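Local atomic coordinates of M32 carboxypeptidase (Pyrococcus furiosus, PDB entry 1KA2), a protein that removes amino acids one at a time from the C-terminus of peptides with broad specificity, as a homodimeric metallocarboxypeptidase of the M32 family that works with cobalt. Residues S469-P473 against K474-K478; Y434-I437 against K438-I441; D484-A487 against E488-V491. All coordinates share one frame; numbering follows the deposited sequence.

Contact 1 (S469-P473 against K474-K478); sequences SIYPP and KELLK
Y471 and L476 pack against each other at the start of helix 473-481 in the pattern known as a hydrophobic staple: the residue just before the N-cap meets the fourth residue inside the helix. P472 is the N-cap and P473 the first helical residue, a place where a proline is well suited because the first turn needs no donor from it.

The backbone bonds show how the helix begins. L476 N gives its proton to P472 O at 2.9 Å, with a C=O...N angle of 171°, so the donor lies almost on the line of the carbonyl bond. The next bond, from L477 N to P473 O, is longer at 3.2 Å. The N-cap proline thus takes part through its carbonyl.

The apolar part of the staple is small. Y471 CB lies 4.3 Å from L476 CB, and the tyrosine ring is itself backed on one face by I470 CG2. In the fold this end of the helix meets helix 81-99, where Y471 touches E81 and P472 touches R88.

Two charged side chains flank the helix start. K474 is extended beyond CG and reaches away to a salt bridge with D171. E475, third in the helix, runs its extended chain back beside Y471 and P472 because CG stands opposite the backbone N (chi1 -173°). Negative charge at this position is likely to be favoured by the partial positive charge of the helix start. The carboxylate slants against the Y471 ring, the two planes 42° apart, with E475 OE1 3.8 Å from Y471 CD2. Its other oxygen comes closer to the proline: E475 OE2 sits 3.3 Å from P472 CD.

Contact 2 (Y434-I437 against K438-I441); sequences YYHI and KKDI
The carbonyl oxygen of I437 receives the N-H of I441 at 2.7 Å between I437 O and I441 N, closing the last turn of helix 421-440 just where I441 leaves helical backbone angles. One turn earlier K438 N bonds to Y434 O at 2.8 Å, its donor tilted 25° from the carbonyl plane.

Side chains follow the same four-residue spacing. Those of Y434 and K438 run side by side in the same direction: K438 CB lies over one face of the ring, while a bend at chi2 (62°) brings K438 CD to 3.7 Å from Y434 OH. Both polar ends then meet E445, as a salt bridge from the lysine and a hydrogen bond from the tyrosine. An alanine in place of this lysine would keep CB over the ring but is likely to bare the Y434 hydroxyl's flank and leave E445 without its positive mate. On the apolar side I437 CG1 touches I441 CD1 at 3.7 Å, next to helices 444-450 and 454-465.

H436 and K439 also lie alongside each other, and H436 NE2 hydrogen-bonds to E483. For Y434 and K438, carbon parts pack while polar ends converge, so one acid probably fixes both.

Contact 3 (D484-A487 against E488-V491); sequences DMDA and EYFV
A chi1 of 169° sets the carboxylate of D486 opposite its own backbone N and swings it over the start of helix 488-498, while E488 sets CG beside its own backbone N (chi1 -74°), against that carboxylate. The result is an Asx turn with a capping role: D486 OD1 accepts weakly from E488 N at 3.4 Å. The side chains pack closely behind that bond, with D486 OD1 3.3 Å from E488 CG. The two carboxylates cross at a slant, but the charged end of E488 is led off by a bend at chi2 to a salt bridge with K182, which probably eases the nearness of two like charges.

The D486 carbonyl serves the same turn. Y489 N donates to D486 O at 3.3 Å, and the tyrosine ring presents its edge to this oxygen, Y489 CD1 being 3.5 Å from D486 O. A water accepts the N-H of F490, 2.8 Å from F490 N, and bridges to D486 O. The next carbonyl, A487 O, has only weak bonds from F490 N and V491 N.

The F490 side chain is about 11 Å from that of the metal ligand E299. Helix 169-192 receives A487 and E488 on V178 and F490 on L183, while helix 421-440 meets Y489 through Q432 and F490 through L428.

Followed from the N terminus, the three contacts come in series, and none nests in or crosses another. Contact 2 ends helix 421-440, contact 1 turns the loop after helix 454-465 into helix 473-481, and contact 3 turns the following loop into helix 488-498. Contacts 2 and 3 touch where ring atoms of Y435 and Y489 meet. Contacts 1 and 3 meet where the side chain of K478 lies against D484 and where L477 packs by M485. One helix C-terminal end and two helix N-terminal ends are involved. Contacts 1 and 2 do not touch; contact 3 lies between them, its loop meeting contact 1 and Y489 on its helix meeting contact 2.

Contact 1 (S469-P473 against K474-K478)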
# COMPACT_ATOMS: atom_id res chain seq x y z
N SER A 469 21.95 12.36 -0.17
CA SER A 469 22.03 13.32 -1.27
C SER A 469 22.68 14.63 -0.85
O SER A 469 22.35 15.69 -1.39
CB SER A 469 20.63 13.61 -1.81
OG SER A 469 20.03 12.41 -2.27
N ILE A 470 23.61 14.55 0.09
CA ILE A 470 24.30 15.75 0.54
C ILE A 470 25.14 16.37 -0.59
O ILE A 470 25.09 17.58 -0.80
CB ILE A 470 25.20 15.42 1.75
CG1 ILE A 470 24.32 15.25 2.99
CG2 ILE A 470 26.22 16.52 1.97
CD1 ILE A 470 25.03 14.67 4.19
N TYR A 471 25.89 15.54 -1.30
CA TYR A 471 26.75 16.00 -2.38
C TYR A 471 26.32 15.45 -3.73
O TYR A 471 25.71 14.38 -3.79
CB TYR A 471 28.20 15.55 -2.12
CG TYR A 471 28.71 15.82 -0.72
CD1 TYR A 471 28.80 14.79 0.22
CD2 TYR A 471 29.11 17.10 -0.34
CE1 TYR A 471 29.28 15.04 1.51
CE2 TYR A 471 29.59 17.36 0.94
CZ TYR A 471 29.67 16.33 1.86
OH TYR A 471 30.17 16.58 3.12
N PRO A 472 26.63 16.16 -4.82
CA PRO A 472 26.25 15.68 -6.15
C PRO A 472 27.02 14.39 -6.39
O PRO A 472 28.01 14.13 -5.70
CB PRO A 472 26.71 16.81 -7.07
CG PRO A 472 26.66 18.03 -6.19
CD PRO A 472 27.22 17.51 -4.89
N PRO A 473 26.60 13.57 -7.36
CA PRO A 473 27.29 12.31 -7.64
C PRO A 473 28.82 12.41 -7.71
O PRO A 473 29.53 11.67 -7.04
CB PRO A 473 26.69 11.88 -8.97
CG PRO A 473 25.30 12.41 -8.90
CD PRO A 473 25.50 13.80 -8.32
N LYS A 474 29.32 13.32 -8.54
CA LYS A 474 30.76 13.47 -8.69
C LYS A 474 31.45 13.87 -7.39
O LYS A 474 32.40 13.22 -6.97
CB LYS A 474 31.08 14.47 -9.79
CG LYS A 474 30.71 13.93 -11.17
CD LYS A 474 31.11 14.89 -12.26
CE LYS A 474 30.82 14.29 -13.62
NZ LYS A 474 31.42 15.11 -14.71
N GLU A 475 30.98 14.93 -6.76
CA GLU A 475 31.58 15.39 -5.52
C GLU A 475 31.54 14.29 -4.46
O GLU A 475 32.43 14.19 -3.63
CB GLU A 475 30.87 16.66 -5.03
CG GLU A 475 31.52 17.31 -3.83
CD GLU A 475 30.93 18.67 -3.49
OE1 GLU A 475 31.35 19.26 -2.48
OE2 GLU A 475 30.05 19.15 -4.25
N LEU A 476 30.52 13.44 -4.51
CA LEU A 476 30.40 12.35 -3.55
C LEU A 476 31.54 11.35 -3.73
O LEU A 476 32.13 10.91 -2.74
CB LEU A 476 29.06 11.62 -3.72
CG LEU A 476 28.89 10.35 -2.87
CD1 LEU A 476 29.17 10.66 -1.41
CD2 LEU A 476 27.48 9.79 -3.05
N LEU A 477 31.85 11.01 -4.97
CA LEU A 477 32.93 10.07 -5.26
C LEU A 477 34.30 10.57 -4.81
O LEU A 477 35.04 9.86 -4.13
CB LEU A 477 32.98 9.73 -6.75
CG LEU A 477 32.09 8.56 -7.18
CD1 LEU A 477 32.03 8.48 -8.70
CD2 LEU A 477 32.65 7.27 -6.58
N LYS A 478 34.64 11.80 -5.19
CA LYS A 478 35.92 12.38 -4.80
C LYS A 478 36.11 12.33 -3.28
O LYS A 478 37.13 11.85 -2.79
CB LYS A 478 36.01 13.84 -5.28
CG LYS A 478 36.09 13.99 -6.79
CD LYS A 478 35.82 15.43 -7.22
CE LYS A 478 35.78 15.56 -8.74
NZ LYS A 478 35.25 16.88 -9.15

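Contact 2 (Y434-I437 against K438-I441)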
# COMPACT_ATOMS: atom_id res chain seq x y z
N TYR A 434 35.19 -2.06 -5.51
CA TYR A 434 35.73 -3.34 -5.07
C TYR A 434 37.20 -3.24 -4.68
O TYR A 434 37.61 -3.77 -3.64
CB TYR A 434 35.59 -4.41 -6.16
CG TYR A 434 36.49 -5.61 -5.94
CD1 TYR A 434 36.33 -6.43 -4.81
CD2 TYR A 434 37.53 -5.90 -6.83
CE1 TYR A 434 37.20 -7.51 -4.58
CE2 TYR A 434 38.40 -6.96 -6.60
CZ TYR A 434 38.23 -7.77 -5.48
OH TYR A 434 39.09 -8.82 -5.28
N TYR A 435 37.99 -2.57 -5.51
CA TYR A 435 39.42 -2.42 -5.24
C TYR A 435 39.70 -1.49 -4.07
O TYR A 435 40.68 -1.67 -3.36
CB TYR A 435 40.16 -1.95 -6.50
CG TYR A 435 40.25 -3.05 -7.54
CD1 TYR A 435 39.61 -2.92 -8.78
CD2 TYR A 435 40.89 -4.25 -7.25
CE1 TYR A 435 39.62 -3.97 -9.70
CE2 TYR A 435 40.90 -5.30 -8.17
CZ TYR A 435 40.26 -5.16 -9.39
OH TYR A 435 40.22 -6.23 -10.27
N HIS A 436 38.84 -0.51 -3.86
CA HIS A 436 39.02 0.40 -2.75
C HIS A 436 38.70 -0.29 -1.43
O HIS A 436 39.32 -0.01 -0.40
CB HIS A 436 38.15 1.64 -2.94
CG HIS A 436 38.74 2.63 -3.91
ND1 HIS A 436 39.75 3.50 -3.56
CD2 HIS A 436 38.49 2.84 -5.22
CE1 HIS A 436 40.10 4.20 -4.62
NE2 HIS A 436 39.36 3.82 -5.64
N ILE A 437 37.73 -1.20 -1.45
CA ILE A 437 37.38 -1.92 -0.23
C ILE A 437 38.39 -3.04 -0.03
O ILE A 437 38.72 -3.41 1.09
CB ILE A 437 35.93 -2.50 -0.27
CG1 ILE A 437 35.58 -3.09 1.10
CG2 ILE A 437 35.81 -3.56 -1.34
CD1 ILE A 437 34.16 -3.58 1.21
N LYS A 438 38.88 -3.58 -1.15
CA LYS A 438 39.86 -4.66 -1.13
C LYS A 438 41.12 -4.18 -0.42
O LYS A 438 41.92 -4.98 0.05
CB LYS A 438 40.18 -5.08 -2.57
CG LYS A 438 41.03 -6.31 -2.68
CD LYS A 438 40.34 -7.53 -2.10
CE LYS A 438 41.22 -8.76 -2.25
NZ LYS A 438 40.62 -9.97 -1.64
N LYS A 439 41.26 -2.86 -0.33
CA LYS A 439 42.40 -2.22 0.33
C LYS A 439 42.20 -2.14 1.84
O LYS A 439 43.10 -2.46 2.60
CB LYS A 439 42.62 -0.82 -0.24
CG LYS A 439 43.50 0.08 0.61
CD LYS A 439 43.84 1.39 -0.09
CE LYS A 439 42.61 2.25 -0.36
NZ LYS A 439 42.95 3.47 -1.15
N ASP A 440 41.02 -1.71 2.27
CA ASP A 440 40.74 -1.60 3.70
C ASP A 440 40.37 -2.95 4.31
O ASP A 440 40.46 -3.13 5.52
CB ASP A 440 39.61 -0.61 3.97
CG ASP A 440 39.93 0.77 3.46
OD1 ASP A 440 41.11 1.17 3.58
OD2 ASP A 440 39.02 1.46 2.95
N ILE A 441 39.95 -3.89 3.47
CA ILE A 441 39.56 -5.22 3.91
C ILE A 441 40.15 -6.26 2.97
O ILE A 441 39.44 -6.86 2.16
CB ILE A 441 38.02 -5.37 3.91
CG1 ILE A 441 37.38 -4.18 4.62
CG2 ILE A 441 37.62 -6.67 4.59
CD1 ILE A 441 35.86 -4.18 4.58

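Contact 3 (D484-A487 against E488-V491)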
# COMPACT_ATOMS: atom_id res chain seq x y z
N ASP A 484 37.71 10.10 -9.20
CA ASP A 484 36.51 10.11 -10.02
C ASP A 484 36.35 8.73 -10.65
O ASP A 484 37.24 7.88 -10.56
CB ASP A 484 36.65 11.17 -11.11
CG ASP A 484 36.73 12.57 -10.55
OD1 ASP A 484 35.67 13.18 -10.31
OD2 ASP A 484 37.86 13.06 -10.33
N MET A 485 35.21 8.51 -11.29
CA MET A 485 34.95 7.24 -11.94
C MET A 485 36.05 7.02 -12.98
O MET A 485 36.51 7.96 -13.62
CB MET A 485 33.58 7.26 -12.63
CG MET A 485 33.27 6.00 -13.43
SD MET A 485 31.63 6.00 -14.18
CE MET A 485 31.98 6.60 -15.82
N ASP A 486 36.48 5.77 -13.11
CA ASP A 486 37.51 5.41 -14.08
C ASP A 486 37.24 4.00 -14.58
O ASP A 486 37.44 3.02 -13.86
CB ASP A 486 38.91 5.48 -13.47
CG ASP A 486 39.97 4.87 -14.36
OD1 ASP A 486 39.99 5.16 -15.58
OD2 ASP A 486 40.79 4.08 -13.85
N ALA A 487 36.78 3.91 -15.82
CA ALA A 487 36.46 2.64 -16.44
C ALA A 487 37.54 1.57 -16.29
O ALA A 487 37.24 0.38 -16.30
CB ALA A 487 36.15 2.86 -17.91
N GLU A 488 38.79 2.00 -16.16
CA GLU A 488 39.92 1.08 -16.04
C GLU A 488 39.74 -0.06 -15.04
O GLU A 488 40.18 -1.19 -15.30
CB GLU A 488 41.20 1.85 -15.70
CG GLU A 488 41.79 2.65 -16.85
CD GLU A 488 42.15 1.77 -18.04
OE1 GLU A 488 42.64 0.64 -17.81
OE2 GLU A 488 41.94 2.21 -19.19
N TYR A 489 39.11 0.22 -13.90
CA TYR A 489 38.90 -0.80 -12.87
C TYR A 489 38.05 -1.96 -13.35
O TYR A 489 38.35 -3.12 -13.06
CB TYR A 489 38.27 -0.20 -11.62
CG TYR A 489 39.21 0.66 -10.82
CD1 TYR A 489 39.26 2.03 -11.01
CD2 TYR A 489 40.08 0.08 -9.89
CE1 TYR A 489 40.14 2.82 -10.28
CE2 TYR A 489 40.97 0.86 -9.16
CZ TYR A 489 40.99 2.23 -9.36
OH TYR A 489 41.85 3.01 -8.64
N PHE A 490 36.98 -1.65 -14.07
CA PHE A 490 36.09 -2.68 -14.58
C PHE A 490 36.87 -3.63 -15.49
O PHE A 490 36.65 -4.84 -15.49
CB PHE A 490 34.92 -2.06 -15.36
CG PHE A 490 33.91 -3.07 -15.83
CD1 PHE A 490 33.06 -3.70 -14.93
CD2 PHE A 490 33.82 -3.40 -17.18
CE1 PHE A 490 32.13 -4.65 -15.36
CE2 PHE A 490 32.90 -4.35 -17.63
CZ PHE A 490 32.05 -4.97 -16.71
N VAL A 491 37.80 -3.07 -16.28
CA VAL A 491 38.61 -3.88 -17.19
C VAL A 491 39.52 -4.85 -16.43
O VAL A 491 39.65 -6.01 -16.80
CB VAL A 491 39.46 -2.98 -18.12
CG1 VAL A 491 40.30 -3.85 -19.05
CG2 VAL A 491 38.55 -2.06 -18.93
O HOH W 1 35.67 0.75 -13.58